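Local coordinates for magnetosome membrane protein MamB, putative Co/Zn/Cd cation transporter. Cation diffusion facilitator family (Desulfamplus magnetovallimortis, PDB 6QFJ), which is probably a cation-transporting membrane protein of the magnetosome, represented here by the C-terminal domain that follows its transmembrane part, at residues 33-39 against 69-74. Numbering follows the deposited sequence.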
ATOM      1  N   GLN A  33     -17.269 -10.202  -4.887  1.00 50.90           N
ATOM      2  CA  GLN A  33     -16.111 -10.833  -5.415  1.00 49.85           C
ATOM      3  C   GLN A  33     -14.925  -9.847  -5.500  1.00 47.28           C
ATOM      4  O   GLN A  33     -13.931 -10.184  -6.091  1.00 48.94           O
ATOM      5  CB  GLN A  33     -16.397 -11.400  -6.789  1.00 48.95           C
ATOM      6  CG  GLN A  33     -17.346 -12.553  -6.749  1.00 53.43           C
ATOM      7  CD  GLN A  33     -17.549 -13.185  -8.103  1.00 50.44           C
ATOM      8  OE1 GLN A  33     -16.640 -13.753  -8.702  1.00 47.96           O
ATOM      9  NE2 GLN A  33     -18.750 -13.064  -8.602  1.00 53.40           N
ATOM     10  N   VAL A  34     -15.101  -8.608  -5.053  1.00 45.71           N
ATOM     11  CA  VAL A  34     -14.073  -7.588  -5.144  1.00 43.05           C
ATOM     12  C   VAL A  34     -13.402  -7.475  -3.802  1.00 42.88           C
ATOM     13  O   VAL A  34     -14.061  -7.306  -2.812  1.00 44.86           O
ATOM     14  CB  VAL A  34     -14.554  -6.141  -5.568  1.00 43.27           C
ATOM     15  CG1 VAL A  34     -13.326  -5.262  -5.730  1.00 41.73           C
ATOM     16  CG2 VAL A  34     -15.298  -6.167  -6.891  1.00 42.12           C
ATOM     17  N   LEU A  35     -12.075  -7.547  -3.800  1.00 42.66           N
ATOM     18  CA  LEU A  35     -11.301  -7.221  -2.651  1.00 44.02           C
ATOM     19  C   LEU A  35     -10.931  -5.739  -2.614  1.00 43.25           C
ATOM     20  O   LEU A  35     -10.258  -5.221  -3.533  1.00 41.59           O
ATOM     21  CB  LEU A  35     -10.043  -8.043  -2.632  1.00 45.33           C
ATOM     22  CG  LEU A  35     -10.250  -9.455  -2.147  1.00 54.64           C
ATOM     23  CD1 LEU A  35      -8.960 -10.227  -2.379  1.00 53.59           C
ATOM     24  CD2 LEU A  35     -10.625  -9.453  -0.655  1.00 63.95           C
ATOM     25  N   GLU A  36     -11.335  -5.080  -1.543  1.00 44.01           N
ATOM     26  CA  GLU A  36     -11.006  -3.673  -1.307  1.00 46.18           C
ATOM     27  C   GLU A  36      -9.830  -3.519  -0.361  1.00 42.07           C
ATOM     28  O   GLU A  36      -9.869  -3.999   0.770  1.00 42.75           O
ATOM     29  CB  GLU A  36     -12.195  -2.927  -0.734  1.00 48.78           C
ATOM     30  CG  GLU A  36     -13.205  -2.608  -1.829  1.00 59.86           C
ATOM     31  CD  GLU A  36     -14.522  -2.064  -1.350  1.00 64.45           C
ATOM     32  OE1 GLU A  36     -14.747  -2.068  -0.134  1.00 65.49           O
ATOM     33  OE2 GLU A  36     -15.312  -1.674  -2.230  1.00 67.11           O
ATOM     34  N   PHE A  37      -8.805  -2.850  -0.829  1.00 36.07           N
ATOM     35  CA  PHE A  37      -7.616  -2.602   0.010  1.00 34.45           C
ATOM     36  C   PHE A  37      -7.485  -1.126   0.339  1.00 34.85           C
ATOM     37  O   PHE A  37      -7.699  -0.263  -0.531  1.00 36.87           O
ATOM     38  CB  PHE A  37      -6.361  -3.049  -0.678  1.00 32.34           C
ATOM     39  CG  PHE A  37      -6.258  -4.528  -0.809  1.00 34.15           C
ATOM     40  CD1 PHE A  37      -6.776  -5.169  -1.939  1.00 33.23           C
ATOM     41  CD2 PHE A  37      -5.584  -5.261   0.128  1.00 36.64           C
ATOM     42  CE1 PHE A  37      -6.673  -6.513  -2.060  1.00 36.07           C
ATOM     43  CE2 PHE A  37      -5.480  -6.639  -0.012  1.00 40.11           C
ATOM     44  CZ  PHE A  37      -6.053  -7.269  -1.088  1.00 37.31           C
ATOM     45  N   GLU A  38      -7.205  -0.840   1.611  1.00 36.25           N
ATOM     46  CA  GLU A  38      -6.828   0.495   2.090  1.00 35.55           C
ATOM     47  C   GLU A  38      -5.448   0.396   2.620  1.00 32.11           C
ATOM     48  O   GLU A  38      -5.180  -0.372   3.581  1.00 34.84           O
ATOM     49  CB  GLU A  38      -7.782   0.989   3.180  1.00 41.59           C
ATOM     50  CG  GLU A  38      -9.172   1.280   2.606  1.00 48.28           C
ATOM     51  CD  GLU A  38     -10.233   1.518   3.652  1.00 55.82           C
ATOM     52  OE1 GLU A  38     -10.191   0.915   4.728  1.00 61.87           O
ATOM     53  OE2 GLU A  38     -11.133   2.296   3.364  1.00 64.83           O
ATOM     54  N   ILE A  39      -4.545   1.119   1.987  1.00 29.09           N
ATOM     55  CA  ILE A  39      -3.148   1.055   2.328  1.00 32.81           C
ATOM     56  C   ILE A  39      -2.668   2.438   2.789  1.00 30.69           C
ATOM     57  O   ILE A  39      -2.735   3.442   2.009  1.00 28.07           O
ATOM     58  CB  ILE A  39      -2.316   0.595   1.134  1.00 33.92           C
ATOM     59  CG1 ILE A  39      -2.942  -0.651   0.522  1.00 39.97           C
ATOM     60  CG2 ILE A  39      -0.864   0.389   1.550  1.00 33.46           C
ATOM     61  CD1 ILE A  39      -2.244  -1.952   0.695  1.00 41.26           C
ATOM     62  N   ARG A  69      -7.649 -11.857  -8.148  1.00 54.03           N
ATOM     63  CA  ARG A  69      -9.011 -11.357  -8.296  1.00 50.77           C
ATOM     64  C   ARG A  69      -9.100  -9.847  -8.435  1.00 43.02           C
ATOM     65  O   ARG A  69      -8.144  -9.099  -8.167  1.00 38.84           O
ATOM     66  CB  ARG A  69      -9.822 -11.726  -7.055  1.00 58.06           C
ATOM     67  CG  ARG A  69      -9.030 -12.606  -6.098  1.00 62.09           C
ATOM     68  CD  ARG A  69      -9.903 -13.293  -5.029  1.00 66.49           C
ATOM     69  NE  ARG A  69     -11.147 -12.607  -4.781  1.00 69.40           N
ATOM     70  CZ  ARG A  69     -11.870 -12.800  -3.696  1.00 76.53           C
ATOM     71  NH1 ARG A  69     -12.988 -12.107  -3.545  1.00 84.25           N
ATOM     72  NH2 ARG A  69     -11.470 -13.644  -2.756  1.00 75.90           N
ATOM     73  N   LYS A  70     -10.274  -9.420  -8.802  1.00 36.14           N
ATOM     74  CA  LYS A  70     -10.566  -8.018  -8.949  1.00 35.80           C
ATOM     75  C   LYS A  70     -10.403  -7.298  -7.607  1.00 35.45           C
ATOM     76  O   LYS A  70     -10.836  -7.798  -6.555  1.00 37.27           O
ATOM     77  CB  LYS A  70     -11.991  -7.802  -9.479  1.00 38.03           C
ATOM     78  CG  LYS A  70     -12.294  -6.339  -9.745  1.00 37.70           C
ATOM     79  CD  LYS A  70     -13.642  -6.045 -10.375  1.00 40.25           C
ATOM     80  CE  LYS A  70     -13.860  -4.541 -10.340  1.00 43.23           C
ATOM     81  NZ  LYS A  70     -14.610  -3.944 -11.480  1.00 47.92           N
ATOM     82  N   SER A  71      -9.788  -6.112  -7.651  1.00 33.89           N
ATOM     83  CA  SER A  71      -9.507  -5.336  -6.495  1.00 32.98           C
ATOM     84  C   SER A  71      -9.686  -3.853  -6.735  1.00 35.59           C
ATOM     85  O   SER A  71      -9.664  -3.354  -7.854  1.00 35.04           O
ATOM     86  CB  SER A  71      -8.104  -5.603  -5.966  1.00 33.64           C
ATOM     87  OG  SER A  71      -7.085  -5.141  -6.889  1.00 32.63           O
ATOM     88  N   THR A  72      -9.907  -3.169  -5.622  1.00 35.57           N
ATOM     89  CA  THR A  72      -9.904  -1.755  -5.537  1.00 42.56           C
ATOM     90  C   THR A  72      -8.828  -1.386  -4.498  1.00 38.12           C
ATOM     91  O   THR A  72      -8.686  -2.066  -3.507  1.00 40.11           O
ATOM     92  CB  THR A  72     -11.292  -1.263  -5.068  1.00 46.92           C
ATOM     93  OG1 THR A  72     -12.040  -0.926  -6.236  1.00 60.64           O
ATOM     94  CG2 THR A  72     -11.236  -0.107  -4.183  1.00 56.48           C
ATOM     95  N   VAL A  73      -8.126  -0.295  -4.734  1.00 32.88           N
ATOM     96  CA  VAL A  73      -6.978   0.046  -3.897  1.00 33.11           C
ATOM     97  C   VAL A  73      -7.049   1.515  -3.558  1.00 32.89           C
ATOM     98  O   VAL A  73      -7.033   2.367  -4.435  1.00 31.95           O
ATOM     99  CB  VAL A  73      -5.607  -0.241  -4.591  1.00 31.85           C
ATOM    100  CG1 VAL A  73      -4.464   0.076  -3.621  1.00 32.27           C
ATOM    101  CG2 VAL A  73      -5.519  -1.679  -4.993  1.00 32.40           C
ATOM    102  N   LYS A  74      -7.126   1.814  -2.285  1.00 34.53           N
ATOM    103  CA  LYS A  74      -7.085   3.203  -1.863  1.00 35.64           C
ATOM    104  C   LYS A  74      -5.768   3.421  -1.036  1.00 32.90           C
ATOM    105  O   LYS A  74      -5.547   2.763  -0.008  1.00 27.42           O
ATOM    106  CB  LYS A  74      -8.324   3.480  -1.072  1.00 40.81           C
ATOM    107  CG  LYS A  74      -8.300   4.684  -0.171  1.00 45.81           C
ATOM    108  CD  LYS A  74      -8.490   5.980  -0.937  1.00 52.00           C
ATOM    109  CE  LYS A  74      -8.658   7.124   0.080  1.00 60.23           C
ATOM    110  NZ  LYS A  74      -7.835   8.299  -0.264  1.00 66.66           N
TER
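Phe37 and Ile39 both donate their backbone N-H to the 69-74 segment, Phe37 N to Thr72 O at 2.8 Å and Ile39 N to Lys74 O in a nearly linear bond (174° at the hydrogen). Leu35 N likewise reaches Lys70 O, and the return bonds run from Thr72 N to Leu35 O (2.9 Å) and from Lys74 N to Phe37 O. An angle of 11° between the strand directions confirms a parallel pair, the two strands of a beta-alpha-beta crossover through helix 49-66, within the dimerisation domain of this cation diffusion facilitator. Strand 34-43 is central, its far edge bonding antiparallel to strand 22-31.

Ahead of the strand pairing, Arg69 NH1 makes a long, weak hydrogen bond to Gln33 O (3.3 Å), although the N-H points almost straight at the oxygen (172°). A bend at chi3 helps turn the guanidinium across the Leu35 side chain, whose CG sits 4.0 Å above the centre of one face. With an alanine in place of Arg69, that side of Leu35 would probably be less covered and Gln33 O would lose its guanidinium partner.

Leu35, Phe37, Ser71 and Val73 share the face that meets the helices; Phe37 touches Ile10 and Ile63, and Ser71 OG is hydrogen-bonded to Lys64 NZ. On the other face Glu36 and Thr72 lie side by side, while Glu38 forms a salt bridge with Arg29. At the start of the pair Val34, with CG2 beside its backbone N, rests that methyl against Lys70 CD at 3.9 Å.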